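Local coordinates for protein alpha-L-rhamnosidase (Aspergillus terreus, PDB 6GSZ) that probably hydrolyses terminal non-reducing alpha-L-rhamnose residues in alpha-L-rhamnosides, and carries a glucose molecule in a pocket lined with aromatic and acidic side chains, at residues G518-A530 against L570-L582. Sequence-based numbering, arbitrary orientation.
Sequences GNGETPTSIWGDA and LWDRSTFQWADWL. With BGC (beta-D-glucopyranose), chain B; NAG (2-acetamido-2-deoxy-beta-D-glucopyranose), chain C.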
loop_
_atom_site.group_PDB
_atom_site.type_symbol
_atom_site.label_atom_id
_atom_site.label_comp_id
_atom_site.label_asym_id
_atom_site.label_seq_id
_atom_site.Cartn_x
_atom_site.Cartn_y
_atom_site.Cartn_z
ATOM N N GLY A 518 -1.872 19.274 11.876
ATOM C CA GLY A 518 -1.931 20.750 11.692
ATOM C C GLY A 518 -0.695 21.284 10.972
ATOM O O GLY A 518 -0.080 20.532 10.219
ATOM N N ASN A 519 -0.325 22.556 11.221
ATOM C CA ASN A 519 0.659 23.225 10.398
ATOM C C ASN A 519 1.995 23.493 11.120
ATOM O O ASN A 519 2.854 24.183 10.574
ATOM C CB ASN A 519 0.079 24.501 9.793
ATOM C CG ASN A 519 -0.027 25.633 10.788
ATOM O OD1 ASN A 519 0.088 25.413 11.994
ATOM N ND2 ASN A 519 -0.274 26.844 10.292
ATOM N N GLY A 520 2.223 22.876 12.269
ATOM C CA GLY A 520 3.366 23.232 13.140
ATOM C C GLY A 520 4.655 22.477 12.829
ATOM O O GLY A 520 5.734 22.877 13.284
ATOM N N GLU A 521 4.574 21.383 12.075
ATOM C CA GLU A 521 5.741 20.564 11.798
ATOM C C GLU A 521 6.685 21.308 10.847
ATOM O O GLU A 521 6.242 21.814 9.836
ATOM C CB GLU A 521 5.312 19.227 11.205
ATOM C CG GLU A 521 4.490 18.411 12.184
ATOM C CD GLU A 521 3.777 17.208 11.569
ATOM O OE1 GLU A 521 3.662 16.141 12.269
ATOM O OE2 GLU A 521 3.420 17.300 10.401
ATOM N N THR A 522 7.971 21.338 11.179
ATOM C CA THR A 522 8.956 21.988 10.326
ATOM C C THR A 522 9.475 21.027 9.261
ATOM O O THR A 522 9.412 19.811 9.428
ATOM C CB THR A 522 10.077 22.601 11.179
ATOM O OG1 THR A 522 10.699 21.607 11.983
ATOM C CG2 THR A 522 9.530 23.715 12.049
ATOM N N PRO A 523 9.970 21.542 8.112
ATOM C CA PRO A 523 10.361 20.665 6.996
ATOM C C PRO A 523 11.533 19.738 7.358
ATOM O O PRO A 523 12.512 20.171 7.972
ATOM C CB PRO A 523 10.802 21.664 5.922
ATOM C CG PRO A 523 10.120 22.973 6.300
ATOM C CD PRO A 523 10.097 22.970 7.798
ATOM N N THR A 524 11.447 18.465 6.929
ATOM C CA THR A 524 12.506 17.479 7.220
ATOM C C THR A 524 12.940 16.766 5.930
ATOM O O THR A 524 12.150 16.515 5.020
ATOM C CB THR A 524 12.056 16.438 8.252
ATOM O OG1 THR A 524 10.909 15.697 7.802
ATOM C CG2 THR A 524 11.774 17.108 9.574
ATOM N N SER A 525 14.209 16.361 5.938
ATOM C CA SER A 525 14.762 15.507 4.883
ATOM C C SER A 525 14.192 14.098 5.035
ATOM O O SER A 525 13.744 13.733 6.131
ATOM C CB SER A 525 16.259 15.456 4.975
ATOM O OG SER A 525 16.665 14.732 6.114
ATOM N N ILE A 526 14.139 13.360 3.928
ATOM C CA ILE A 526 13.718 11.942 3.805
ATOM C C ILE A 526 12.187 11.838 3.875
ATOM O O ILE A 526 11.586 11.320 2.969
ATOM C CB ILE A 526 14.424 10.993 4.793
ATOM C CG1 ILE A 526 15.949 11.199 4.782
ATOM C CG2 ILE A 526 14.042 9.550 4.474
ATOM C CD1 ILE A 526 16.652 10.462 5.875
ATOM N N TRP A 527 11.625 12.274 5.006
ATOM C CA TRP A 527 10.176 12.396 5.224
ATOM C C TRP A 527 9.628 13.425 4.231
ATOM O O TRP A 527 8.866 13.035 3.352
ATOM C CB TRP A 527 9.939 12.758 6.698
ATOM C CG TRP A 527 9.956 11.552 7.591
ATOM C CD1 TRP A 527 8.873 10.962 8.175
ATOM C CD2 TRP A 527 11.088 10.758 8.009
ATOM N NE1 TRP A 527 9.251 9.864 8.890
ATOM C CE2 TRP A 527 10.604 9.698 8.791
ATOM C CE3 TRP A 527 12.470 10.819 7.783
ATOM C CZ2 TRP A 527 11.428 8.729 9.362
ATOM C CZ3 TRP A 527 13.286 9.849 8.334
ATOM C CH2 TRP A 527 12.779 8.818 9.120
ATOM N N GLY A 528 10.105 14.668 4.252
ATOM C CA GLY A 528 9.595 15.621 3.312
ATOM C C GLY A 528 9.949 15.263 1.869
ATOM O O GLY A 528 9.193 15.548 0.937
ATOM N N ASP A 529 11.135 14.658 1.706
ATOM C CA ASP A 529 11.614 14.250 0.391
ATOM C C ASP A 529 10.720 13.184 -0.250
ATOM O O ASP A 529 10.887 12.920 -1.441
ATOM C CB ASP A 529 13.062 13.787 0.427
ATOM C CG ASP A 529 14.030 14.940 0.692
ATOM O OD1 ASP A 529 13.993 15.926 -0.111
ATOM O OD2 ASP A 529 14.811 14.796 1.662
ATOM N N ALA A 530 9.786 12.563 0.497
ATOM C CA ALA A 530 8.870 11.618 -0.120
ATOM C C ALA A 530 8.103 12.199 -1.310
ATOM O O ALA A 530 7.721 11.431 -2.230
ATOM C CB ALA A 530 7.892 11.083 0.889
ATOM N N LEU A 570 22.424 24.622 1.457
ATOM C CA LEU A 570 22.223 23.351 2.125
ATOM C C LEU A 570 21.139 23.555 3.198
ATOM O O LEU A 570 20.541 24.628 3.258
ATOM C CB LEU A 570 23.545 22.807 2.680
ATOM C CG LEU A 570 24.603 22.456 1.623
ATOM C CD1 LEU A 570 25.909 22.044 2.303
ATOM C CD2 LEU A 570 24.101 21.360 0.679
ATOM N N TRP A 571 20.872 22.523 3.979
ATOM C CA TRP A 571 19.876 22.638 5.011
ATOM C C TRP A 571 20.306 23.636 6.091
ATOM O O TRP A 571 21.432 23.659 6.539
ATOM C CB TRP A 571 19.588 21.288 5.647
ATOM C CG TRP A 571 18.548 20.449 4.967
ATOM C CD1 TRP A 571 18.741 19.452 4.066
ATOM C CD2 TRP A 571 17.129 20.538 5.135
ATOM N NE1 TRP A 571 17.569 18.915 3.654
ATOM C CE2 TRP A 571 16.545 19.543 4.316
ATOM C CE3 TRP A 571 16.294 21.315 5.946
ATOM C CZ2 TRP A 571 15.168 19.330 4.272
ATOM C CZ3 TRP A 571 14.934 21.124 5.879
ATOM C CH2 TRP A 571 14.380 20.133 5.065
ATOM N N ASP A 572 19.314 24.374 6.582
ATOM C CA ASP A 572 19.472 25.206 7.772
ATOM C C ASP A 572 19.786 24.288 8.965
ATOM O O ASP A 572 19.076 23.300 9.213
ATOM C CB ASP A 572 18.196 26.023 7.978
ATOM C CG ASP A 572 18.128 26.867 9.233
ATOM O OD1 ASP A 572 18.606 26.426 10.285
ATOM O OD2 ASP A 572 17.544 27.930 9.120
ATOM N N ARG A 573 20.894 24.576 9.652
ATOM C CA ARG A 573 21.413 23.677 10.689
ATOM C C ARG A 573 20.707 23.883 12.043
ATOM O O ARG A 573 21.175 23.326 13.041
ATOM C CB ARG A 573 22.938 23.780 10.795
ATOM C CG ARG A 573 23.694 23.073 9.670
ATOM C CD ARG A 573 23.906 23.912 8.454
ATOM N NE ARG A 573 24.967 23.283 7.672
ATOM C CZ ARG A 573 24.796 22.358 6.723
ATOM N NH1 ARG A 573 23.580 21.938 6.411
ATOM N NH2 ARG A 573 25.865 21.867 6.088
ATOM N N SER A 574 19.619 24.667 12.087
ATOM C CA SER A 574 18.820 24.782 13.305
ATOM C C SER A 574 17.515 23.987 13.193
ATOM O O SER A 574 16.675 24.053 14.101
ATOM C CB SER A 574 18.561 26.218 13.601
ATOM O OG SER A 574 17.631 26.810 12.688
ATOM N N THR A 575 17.324 23.243 12.105
ATOM C CA THR A 575 16.078 22.532 11.900
ATOM C C THR A 575 16.051 21.163 12.595
ATOM O O THR A 575 17.003 20.434 12.645
ATOM C CB THR A 575 15.818 22.296 10.413
ATOM O OG1 THR A 575 16.941 21.697 9.759
ATOM C CG2 THR A 575 15.455 23.576 9.693
ATOM N N PHE A 576 14.880 20.829 13.155
ATOM C CA PHE A 576 14.587 19.478 13.551
ATOM C C PHE A 576 14.783 18.541 12.352
ATOM O O PHE A 576 14.296 18.850 11.230
ATOM C CB PHE A 576 13.155 19.397 14.094
ATOM C CG PHE A 576 12.755 17.971 14.355
ATOM C CD1 PHE A 576 13.235 17.295 15.463
ATOM C CD2 PHE A 576 12.039 17.258 13.419
ATOM C CE1 PHE A 576 12.941 15.957 15.665
ATOM C CE2 PHE A 576 11.753 15.917 13.615
ATOM C CZ PHE A 576 12.214 15.259 14.725
ATOM N N GLN A 577 15.349 17.364 12.624
ATOM C CA GLN A 577 15.478 16.342 11.608
ATOM C C GLN A 577 15.291 14.938 12.219
ATOM O O GLN A 577 15.785 14.662 13.329
ATOM C CB GLN A 577 16.823 16.398 10.886
ATOM C CG GLN A 577 17.076 17.681 10.118
ATOM C CD GLN A 577 16.180 17.873 8.913
ATOM O OE1 GLN A 577 15.604 16.908 8.382
ATOM N NE2 GLN A 577 16.124 19.124 8.441
ATOM N N TRP A 578 14.529 14.077 11.520
ATOM C CA TRP A 578 14.467 12.644 11.805
ATOM C C TRP A 578 15.773 11.941 11.407
ATOM O O TRP A 578 16.355 11.134 12.182
ATOM C CB TRP A 578 13.294 11.985 11.052
ATOM C CG TRP A 578 11.941 12.579 11.320
ATOM C CD1 TRP A 578 11.193 13.374 10.490
ATOM C CD2 TRP A 578 11.184 12.445 12.533
ATOM N NE1 TRP A 578 10.040 13.755 11.126
ATOM C CE2 TRP A 578 9.997 13.169 12.346
ATOM C CE3 TRP A 578 11.389 11.766 13.732
ATOM C CZ2 TRP A 578 9.013 13.232 13.331
ATOM C CZ3 TRP A 578 10.421 11.837 14.708
ATOM C CH2 TRP A 578 9.248 12.551 14.498
ATOM N N ALA A 579 16.231 12.259 10.188
ATOM C CA ALA A 579 17.509 11.756 9.600
ATOM C C ALA A 579 17.601 10.236 9.788
ATOM O O ALA A 579 16.672 9.521 9.404
ATOM C CB ALA A 579 18.687 12.533 10.136
ATOM N N ASP A 580 18.756 9.710 10.251
ATOM C CA ASP A 580 18.940 8.255 10.289
ATOM C C ASP A 580 18.289 7.644 11.527
ATOM O O ASP A 580 18.948 7.023 12.369
ATOM C CB ASP A 580 20.412 7.851 10.146
ATOM C CG ASP A 580 20.586 6.407 9.673
ATOM O OD1 ASP A 580 19.682 5.871 8.959
ATOM O OD2 ASP A 580 21.638 5.802 10.026
ATOM N N TRP A 581 16.957 7.722 11.535
ATOM C CA TRP A 581 16.091 7.249 12.600
ATOM C C TRP A 581 16.326 5.758 12.864
ATOM O O TRP A 581 16.378 4.980 11.939
ATOM C CB TRP A 581 14.659 7.534 12.131
ATOM C CG TRP A 581 13.557 7.246 13.104
ATOM C CD1 TRP A 581 12.671 6.197 13.034
ATOM C CD2 TRP A 581 13.207 8.010 14.266
ATOM N NE1 TRP A 581 11.790 6.277 14.083
ATOM C CE2 TRP A 581 12.090 7.373 14.840
ATOM C CE3 TRP A 581 13.703 9.188 14.848
ATOM C CZ2 TRP A 581 11.452 7.881 15.975
ATOM C CZ3 TRP A 581 13.095 9.657 16.002
ATOM C CH2 TRP A 581 11.978 9.019 16.536
ATOM N N LEU A 582 16.428 5.371 14.148
ATOM C CA LEU A 582 16.473 3.975 14.574
ATOM C C LEU A 582 17.768 3.295 14.110
ATOM O O LEU A 582 17.816 2.091 13.992
ATOM C CB LEU A 582 15.196 3.231 14.132
ATOM C CG LEU A 582 13.991 3.450 15.042
ATOM C CD1 LEU A 582 12.737 2.814 14.454
ATOM C CD2 LEU A 582 14.271 2.941 16.444
HETATM C C2 BGC B . 7.456 5.940 11.819
HETATM C C3 BGC B . 8.600 6.903 11.668
HETATM C C4 BGC B . 8.567 8.157 12.513
HETATM C C5 BGC B . 8.294 7.687 13.858
HETATM C C6 BGC B . 8.312 8.935 14.720
HETATM C C1 BGC B . 7.188 5.689 13.293
HETATM O O1 BGC B . 6.201 4.683 13.404
HETATM O O2 BGC B . 7.859 4.639 11.463
HETATM O O3 BGC B . 8.527 7.400 10.440
HETATM O O4 BGC B . 9.734 9.011 12.478
HETATM O O5 BGC B . 7.062 6.911 14.020
HETATM O O6 BGC B . 7.904 8.568 16.042
HETATM C C1 NAG C . -4.973 24.907 6.461
HETATM C C2 NAG C . -6.275 24.220 6.902
HETATM C C3 NAG C . -6.901 24.957 8.061
HETATM C C4 NAG C . -5.935 25.115 9.211
HETATM C C5 NAG C . -4.663 25.779 8.681
HETATM C C6 NAG C . -3.597 25.817 9.768
HETATM C C7 NAG C . -7.782 22.951 5.427
HETATM C C8 NAG C . -8.726 23.060 4.256
HETATM N N2 NAG C . -7.221 24.122 5.827
HETATM O O3 NAG C . -8.044 24.233 8.495
HETATM O O4 NAG C . -6.580 25.950 10.166
HETATM O O5 NAG C . -4.141 24.963 7.616
HETATM O O6 NAG C . -3.428 24.489 10.365
HETATM O O7 NAG C . -7.513 21.869 5.972
HETATM O O HOH W 1 12.679 20.843 10.558
HETATM O O HOH W 2 12.647 22.806 13.518
HETATM O O HOH W 3 14.845 14.260 8.639
HETATM O O HOH W 4 16.209 17.198 1.706
#
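Trp-578 lays its CB over the six-membered ring of Trp-527, 3.6 Å from the centroid, a CH-pi contact that packs two sugar-binding tryptophans tightly together. Their five-membered rings meet obliquely, planes at 35°, and CB of Trp-581 approaches Trp-527 CH2 at 3.8 Å. Glucose O4 lies over one face of Trp-578 and Phe-576 CE2 over the centre of the opposite face, while Trp-527 NE1 donates a bent bond (143°) to glucose O3, in its ring plane. Deeper in, Gln-577 ties two interhelical loops of the six-hairpin glycosidase domain together. Its chain folds back about CB-CG (chi2 -68°), bringing OE1 to the N-H of Ser-525 at 2.9 Å, nearly straight and on a lone pair; NE2 donates to Thr-575 OG1 and sits above the Trp-571 ring, whose CH2 meets Pro-523 CB at 4.0 Å. A water joins OE1 to Ser-525 O and Ala-579 N; Ser-525 OG bonds Ser-602. The solvent side, by Thr-522 and Phe-576, is looser: one water accepts from Thr-522 OG1 and donates to Pro-523 O and Phe-576 O, another donates to OG1 and accepts from Phe-576 N. The amide thus links the loops beside tryptophans that, held by mutual contacts, present faces and an N-H to the sugar.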